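Local coordinates for Serine/threonine-protein kinase Tel1 (Chaetomium thermophilum, PDB 6SKY), which probably acts as a DNA damage sensor, using ATP to phosphorylate serine and threonine residues of its targets and so activate checkpoint signalling, at residues A[1699-1703]-A[1778-1782]; A[1671-1676]-A[1714-1720]; A[1755-1759]-A[1833-1837]. One frame throughout, in Å; residues are numbered along the deposited sequence.

Contact 1: residues A[1699-1703]-A[1778-1782]; sequences TIVSD and VTLRV
Val-1782 divides its two methyls between neighbouring residues of helix 1687-1706, one branch meeting Thr-1699 and the other Ile-1700. CG1 of Val-1782 lies 3.7 Å from CG2 of Thr-1699, and the two side chains slide past each other in opposite directions. The torsion about CA-CB of Thr-1699 (chi1 -60°) sets the methyl anti to the backbone N and facing this valine, while OG1 turns back along its own helix and is hydrogen-bonded to the carbonyl of Ala-1695. Ile-1700 reaches across with its longer branch. Its CD1 stops 3.6 Å from CG2 of Val-1782, the two chains meeting at a slant, and 4.0 Å from CG2 of Thr-1779, whose side chain runs at about a right angle to that of the isoleucine. CG1 of Ile-1700 also passes over the carbonyl oxygen of Val-1778.

This is helix-on-helix packing in the alpha solenoid that makes up this part of the chain: the long helix 1687-1706 rests against the short, weakly bonded helix 1778-1781. Leu-1712 of helix 1710-1719 touches both Val-1778 and Thr-1779, and Leu-1780 faces helix 1793-1808.

One turn further along the helix, the character of the contact changes. CB of Asp-1703 lies 3.8 Å from CG2 of Val-1778, and that same methyl sits above one face of the Arg-1781 guanidinium, offset toward its rim. OD2 of Asp-1703 approaches the guanidinium at its edge, near its plane, making a long salt bridge of 3.6 Å to NH1. Carboxylate and guanidinium planes are inclined by 59°, so the pair is not a flat, two-pronged one. NE of Arg-1781 is hydrogen-bonded to the carbonyl O of Pro-1775.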
# COMPACT_ATOMS: atom_id res chain seq x y z
N THR A 1699 30.85 -53.33 45.93
CA THR A 1699 31.17 -52.47 47.07
C THR A 1699 29.97 -51.63 47.49
O THR A 1699 29.62 -51.59 48.67
CB THR A 1699 32.35 -51.56 46.72
OG1 THR A 1699 33.48 -52.36 46.39
CG2 THR A 1699 32.68 -50.68 47.89
N ILE A 1700 29.34 -50.95 46.53
CA ILE A 1700 28.24 -50.05 46.86
C ILE A 1700 27.09 -50.80 47.51
O ILE A 1700 26.61 -50.42 48.58
CB ILE A 1700 27.77 -49.29 45.61
CG1 ILE A 1700 28.81 -48.27 45.17
CG2 ILE A 1700 26.45 -48.62 45.86
CD1 ILE A 1700 28.54 -47.69 43.83
N VAL A 1701 26.63 -51.88 46.88
CA VAL A 1701 25.45 -52.56 47.38
C VAL A 1701 25.74 -53.23 48.72
O VAL A 1701 24.88 -53.24 49.61
CB VAL A 1701 24.91 -53.56 46.35
CG1 VAL A 1701 23.72 -54.30 46.91
CG2 VAL A 1701 24.52 -52.84 45.08
N SER A 1702 26.94 -53.77 48.90
CA SER A 1702 27.26 -54.39 50.18
C SER A 1702 27.31 -53.35 51.29
O SER A 1702 26.73 -53.55 52.37
CB SER A 1702 28.58 -55.15 50.08
OG SER A 1702 29.67 -54.27 50.27
N ASP A 1703 28.00 -52.23 51.05
CA ASP A 1703 28.10 -51.20 52.08
C ASP A 1703 26.79 -50.47 52.31
O ASP A 1703 26.65 -49.78 53.32
CB ASP A 1703 29.19 -50.20 51.71
CG ASP A 1703 30.58 -50.79 51.83
OD1 ASP A 1703 30.78 -51.94 51.39
OD2 ASP A 1703 31.47 -50.10 52.36
N VAL A 1778 29.81 -43.75 49.77
CA VAL A 1778 30.31 -44.96 49.15
C VAL A 1778 30.18 -44.91 47.63
O VAL A 1778 30.89 -45.63 46.93
CB VAL A 1778 29.59 -46.20 49.72
CG1 VAL A 1778 28.22 -46.31 49.15
CG2 VAL A 1778 30.39 -47.45 49.43
N THR A 1779 29.30 -44.06 47.10
CA THR A 1779 29.13 -44.00 45.66
C THR A 1779 30.22 -43.18 44.99
O THR A 1779 30.50 -43.40 43.81
CB THR A 1779 27.76 -43.43 45.31
OG1 THR A 1779 26.80 -43.88 46.27
CG2 THR A 1779 27.33 -43.89 43.95
N LEU A 1780 30.84 -42.25 45.71
CA LEU A 1780 31.95 -41.49 45.16
C LEU A 1780 33.29 -42.13 45.45
O LEU A 1780 34.29 -41.74 44.84
CB LEU A 1780 31.96 -40.08 45.74
CG LEU A 1780 30.89 -39.07 45.36
CD1 LEU A 1780 31.05 -37.87 46.24
CD2 LEU A 1780 31.01 -38.68 43.91
N ARG A 1781 33.33 -43.09 46.37
CA ARG A 1781 34.60 -43.69 46.75
C ARG A 1781 35.06 -44.71 45.71
O ARG A 1781 36.26 -44.92 45.54
CB ARG A 1781 34.46 -44.35 48.11
CG ARG A 1781 35.75 -44.80 48.74
CD ARG A 1781 35.45 -45.86 49.76
NE ARG A 1781 34.32 -45.48 50.60
CZ ARG A 1781 33.60 -46.35 51.29
NH1 ARG A 1781 33.89 -47.64 51.24
NH2 ARG A 1781 32.59 -45.92 52.03
N VAL A 1782 34.12 -45.34 45.01
CA VAL A 1782 34.43 -46.40 44.07
C VAL A 1782 34.59 -45.83 42.67
O VAL A 1782 34.76 -46.57 41.70
CB VAL A 1782 33.33 -47.47 44.09
CG1 VAL A 1782 33.06 -47.91 45.50
CG2 VAL A 1782 32.08 -46.92 43.47

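Contact 2: residues A[1671-1676]-A[1714-1720]; sequences EEGLLN and SACQESL
Glu-1672 enters helix 1710-1719 as a knob in a hole formed by Ser-1714, Ala-1715, Glu-1718 and Ser-1719. The two helices belong to the alpha solenoid and run in broadly the same direction, with helix 1687-1706 between them in sequence; their short segments cross at -43° with axes 9.1 Å apart. Glu-1672 fills the hole with its aliphatic part: CG is 3.4 Å from OG of Ser-1719 and 3.9 Å from CB of Ala-1715. Beyond CG the chain is extended, carrying the carboxylate to the Glu-1718 side of the hole, where OE2 lies against CB of Glu-1718. The other oxygen, OE1, takes hydrogen bonds from the backbone N of Val-1667 and of Gly-1668, which fix the rotation of the group. OE2 is 4.0 Å from OE1 of Glu-1718, with the carboxylate planes 71° apart; these like charges could raise the proton affinity of one of them, and the two amide donors would probably stabilise the charged form of Glu-1672.

Leu-1675 makes the apolar half of the interface. Its CG stands anti to the carbonyl carbon, and chi2 of -176° then carries CD1 straight on from CA, past Ala-1715, to 3.6 Å from SG of Cys-1716. Leu-1697 and Ile-1700 of helix 1687-1706 cover the same leucine. Its CB packs on CB of Ser-1719, and Asn-1676 brings OD1 over that serine. At the C-terminal end of helix 1710-1719 the carbonyl O of Ser-1719 accepts a hydrogen bond from NZ of Lys-1679. The serine hydroxyl turns back on its own helix: OG of Ser-1719 donates to the carbonyl O of Ala-1715 at 3.0 Å from above the carbonyl plane, sharing that oxygen with the backbone N of Ser-1719.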
# COMPACT_ATOMS: atom_id res chain seq x y z
N GLU A 1671 22.34 -40.26 42.89
CA GLU A 1671 22.78 -41.62 43.17
C GLU A 1671 22.22 -42.60 42.16
O GLU A 1671 22.93 -43.48 41.68
CB GLU A 1671 22.39 -42.03 44.58
CG GLU A 1671 23.08 -41.26 45.68
CD GLU A 1671 22.18 -40.21 46.31
OE1 GLU A 1671 21.09 -39.95 45.75
OE2 GLU A 1671 22.55 -39.65 47.36
N GLU A 1672 20.94 -42.45 41.81
CA GLU A 1672 20.37 -43.29 40.76
C GLU A 1672 21.04 -43.04 39.43
O GLU A 1672 21.23 -43.96 38.63
CB GLU A 1672 18.87 -43.06 40.65
CG GLU A 1672 18.05 -43.80 41.68
CD GLU A 1672 16.58 -43.56 41.49
OE1 GLU A 1672 16.21 -42.48 40.99
OE2 GLU A 1672 15.77 -44.45 41.84
N GLY A 1673 21.42 -41.79 39.16
CA GLY A 1673 22.10 -41.50 37.91
C GLY A 1673 23.44 -42.18 37.82
O GLY A 1673 23.78 -42.79 36.80
N LEU A 1674 24.22 -42.12 38.89
CA LEU A 1674 25.51 -42.80 38.90
C LEU A 1674 25.35 -44.31 38.86
O LEU A 1674 26.13 -45.00 38.22
CB LEU A 1674 26.32 -42.39 40.12
CG LEU A 1674 27.15 -41.14 39.92
CD1 LEU A 1674 28.03 -40.93 41.11
CD2 LEU A 1674 27.97 -41.29 38.67
N LEU A 1675 24.33 -44.84 39.54
CA LEU A 1675 24.12 -46.28 39.51
C LEU A 1675 23.75 -46.75 38.12
O LEU A 1675 24.19 -47.81 37.68
CB LEU A 1675 23.06 -46.69 40.52
CG LEU A 1675 23.54 -46.63 41.96
CD1 LEU A 1675 22.48 -47.14 42.88
CD2 LEU A 1675 24.80 -47.44 42.10
N ASN A 1676 22.93 -45.98 37.39
CA ASN A 1676 22.62 -46.36 36.02
C ASN A 1676 23.84 -46.25 35.13
O ASN A 1676 24.06 -47.11 34.26
CB ASN A 1676 21.48 -45.51 35.48
CG ASN A 1676 20.16 -45.87 36.07
OD1 ASN A 1676 20.08 -46.67 36.99
ND2 ASN A 1676 19.10 -45.29 35.54
N SER A 1714 17.07 -47.44 48.45
CA SER A 1714 16.01 -47.10 47.51
C SER A 1714 16.57 -46.72 46.15
O SER A 1714 15.90 -46.91 45.13
CB SER A 1714 15.17 -45.95 48.07
OG SER A 1714 16.00 -44.88 48.48
N ALA A 1715 17.79 -46.18 46.11
CA ALA A 1715 18.42 -45.93 44.82
C ALA A 1715 18.78 -47.23 44.11
O ALA A 1715 18.54 -47.38 42.91
CB ALA A 1715 19.67 -45.07 45.02
N CYS A 1716 19.35 -48.19 44.85
CA CYS A 1716 19.78 -49.44 44.24
C CYS A 1716 18.59 -50.27 43.77
O CYS A 1716 18.59 -50.80 42.65
CB CYS A 1716 20.63 -50.24 45.21
SG CYS A 1716 22.23 -49.51 45.61
N GLN A 1717 17.56 -50.39 44.61
CA GLN A 1717 16.41 -51.22 44.26
C GLN A 1717 15.67 -50.71 43.03
O GLN A 1717 14.86 -51.45 42.47
CB GLN A 1717 15.43 -51.31 45.43
CG GLN A 1717 16.04 -51.79 46.74
CD GLN A 1717 16.09 -53.30 46.87
OE1 GLN A 1717 15.44 -54.02 46.12
NE2 GLN A 1717 16.86 -53.78 47.84
N GLU A 1718 15.92 -49.48 42.61
CA GLU A 1718 15.28 -48.92 41.43
C GLU A 1718 16.23 -48.67 40.28
O GLU A 1718 15.77 -48.39 39.17
CB GLU A 1718 14.56 -47.61 41.80
CG GLU A 1718 13.70 -47.75 43.03
CD GLU A 1718 12.61 -46.72 43.10
OE1 GLU A 1718 12.20 -46.21 42.03
OE2 GLU A 1718 12.16 -46.41 44.22
N SER A 1719 17.54 -48.74 40.51
CA SER A 1719 18.50 -48.67 39.42
C SER A 1719 18.94 -50.03 38.90
O SER A 1719 19.29 -50.14 37.72
CB SER A 1719 19.74 -47.90 39.87
OG SER A 1719 19.41 -46.57 40.21
N LEU A 1720 18.92 -51.05 39.73
CA LEU A 1720 19.43 -52.34 39.32
C LEU A 1720 18.31 -53.37 39.24
O LEU A 1720 17.40 -53.37 40.08
CB LEU A 1720 20.50 -52.85 40.30
CG LEU A 1720 21.64 -51.90 40.65
CD1 LEU A 1720 22.60 -52.59 41.58
CD2 LEU A 1720 22.35 -51.42 39.41

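Contact 3: residues A[1755-1759]-A[1833-1837]; sequences RALEN and EPAKE
CB of Ala-1835 is the shared point of this contact, touched by both residues that approach it from the loop 1755-1759. CG of Glu-1758 lies 3.7 Å from that methyl, and CD2 of Leu-1757 meets it at 3.9 Å. The leucine comes with CG anti to its backbone N (chi1 -156°), which brings the CD2 branch to the alanine's methyl and carbonyl oxygen alike. Farther along its chain, Glu-1758 lies side by side with Pro-1834, the two pointing the same way, and OE2 rests 3.5 Å from CG of the proline ring. The extended glutamate thus spans two consecutive residues of the opposing turn, with its CG on alanine and its carboxylate beside proline.

Each oxygen of that carboxylate has its own partner. NH1 of Arg-1755 bonds to OE1 of Glu-1758 at 3.2 Å in a salt bridge, arriving from above the carboxylate plane, while OE2 is hydrogen-bonded to OG of Ser-1832. The glutamate is therefore tied both to its own loop and to the residue just ahead of the turn it packs against. Phe-1830 touches Arg-1755, Glu-1758 and Ala-1835, bringing a large aromatic side chain to both segments.

Across the contact, residues 1833-1836 form a type I beta turn that leads into helix 1836-1849. ND2 of Asn-1838, in that helix, is hydrogen-bonded to the carbonyl O of Leu-1757, and the leucine side chain also touches Trp-1762 at the start of helix 1762-1771, so the contact joins the approaches to two helices of the solenoid.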
# COMPACT_ATOMS: atom_id res chain seq x y z
N ARG A 1755 43.27 -22.28 31.97
CA ARG A 1755 44.13 -22.94 31.00
C ARG A 1755 44.12 -24.45 31.18
O ARG A 1755 44.63 -25.18 30.33
CB ARG A 1755 45.56 -22.41 31.08
CG ARG A 1755 45.71 -21.00 30.54
CD ARG A 1755 45.31 -20.95 29.09
NE ARG A 1755 44.90 -19.61 28.68
CZ ARG A 1755 44.49 -19.30 27.45
NH1 ARG A 1755 44.44 -20.24 26.52
NH2 ARG A 1755 44.13 -18.06 27.17
N ALA A 1756 43.51 -24.93 32.26
CA ALA A 1756 43.25 -26.34 32.42
C ALA A 1756 41.96 -26.76 31.75
O ALA A 1756 41.69 -27.96 31.67
CB ALA A 1756 43.18 -26.71 33.90
N LEU A 1757 41.17 -25.81 31.26
CA LEU A 1757 39.98 -26.14 30.52
C LEU A 1757 40.29 -26.67 29.13
O LEU A 1757 39.38 -27.19 28.47
CB LEU A 1757 39.08 -24.91 30.42
CG LEU A 1757 37.59 -25.15 30.21
CD1 LEU A 1757 36.94 -25.59 31.49
CD2 LEU A 1757 36.93 -23.91 29.67
N GLU A 1758 41.53 -26.57 28.67
CA GLU A 1758 41.88 -26.94 27.31
C GLU A 1758 42.52 -28.31 27.18
O GLU A 1758 42.74 -28.76 26.05
CB GLU A 1758 42.82 -25.89 26.71
CG GLU A 1758 42.17 -24.55 26.53
CD GLU A 1758 43.09 -23.54 25.89
OE1 GLU A 1758 44.23 -23.39 26.37
OE2 GLU A 1758 42.68 -22.91 24.89
N ASN A 1759 42.83 -28.98 28.29
CA ASN A 1759 43.30 -30.29 27.86
C ASN A 1759 42.14 -31.28 27.83
O ASN A 1759 41.24 -31.21 28.68
CB ASN A 1759 44.40 -30.81 28.77
CG ASN A 1759 44.01 -30.78 30.22
OD1 ASN A 1759 43.25 -29.92 30.65
ND2 ASN A 1759 44.54 -31.71 31.00
N GLU A 1833 38.90 -22.66 20.84
CA GLU A 1833 38.33 -23.80 20.15
C GLU A 1833 38.59 -25.10 20.91
O GLU A 1833 37.68 -25.94 20.99
CB GLU A 1833 38.88 -23.90 18.73
CG GLU A 1833 38.06 -24.84 17.87
CD GLU A 1833 36.61 -24.43 17.82
OE1 GLU A 1833 36.34 -23.21 17.75
OE2 GLU A 1833 35.74 -25.33 17.85
N PRO A 1834 39.78 -25.34 21.46
CA PRO A 1834 39.98 -26.56 22.25
C PRO A 1834 39.23 -26.56 23.57
O PRO A 1834 39.11 -27.63 24.19
CB PRO A 1834 41.49 -26.59 22.48
CG PRO A 1834 41.91 -25.19 22.37
CD PRO A 1834 41.06 -24.63 21.28
N ALA A 1835 38.71 -25.43 24.02
CA ALA A 1835 38.03 -25.34 25.30
C ALA A 1835 36.51 -25.30 25.18
O ALA A 1835 35.83 -25.24 26.19
CB ALA A 1835 38.50 -24.11 26.07
N LYS A 1836 35.97 -25.33 23.96
CA LYS A 1836 34.53 -25.21 23.79
C LYS A 1836 33.80 -26.44 24.32
O LYS A 1836 32.72 -26.32 24.92
CB LYS A 1836 34.20 -24.98 22.32
CG LYS A 1836 32.72 -24.97 22.02
CD LYS A 1836 32.43 -24.73 20.55
CE LYS A 1836 31.00 -25.14 20.23
NZ LYS A 1836 30.57 -24.80 18.85
N GLU A 1837 34.38 -27.62 24.15
CA GLU A 1837 33.69 -28.85 24.52
C GLU A 1837 33.67 -29.09 26.02
O GLU A 1837 32.81 -29.84 26.49
CB GLU A 1837 34.34 -30.04 23.81
CG GLU A 1837 33.44 -31.24 23.72
CD GLU A 1837 32.11 -30.92 23.08
OE1 GLU A 1837 32.09 -30.22 22.04
OE2 GLU A 1837 31.07 -31.37 23.61

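Contacts 1 and 2 form one continuous packed region, their centres 12 Å apart. Helices 1670-1684, 1687-1706 and 1710-1719 follow one another in the chain; the outer two pair in contact 2, while the middle one meets 1778-1782 in contact 1. Thr-1779 touches Leu-1674, and Val-1701 touches Cys-1716 and Leu-1720. Contact 3 lies apart, its centre 32 Å from each of the others. It opens at 1755, after contact 2 has closed, but before contact 1 closes at 1782, so contacts 1 and 3 interleave. All three join parts of the solenoid that are not adjacent in sequence, away from the nucleotide and magnesium sites.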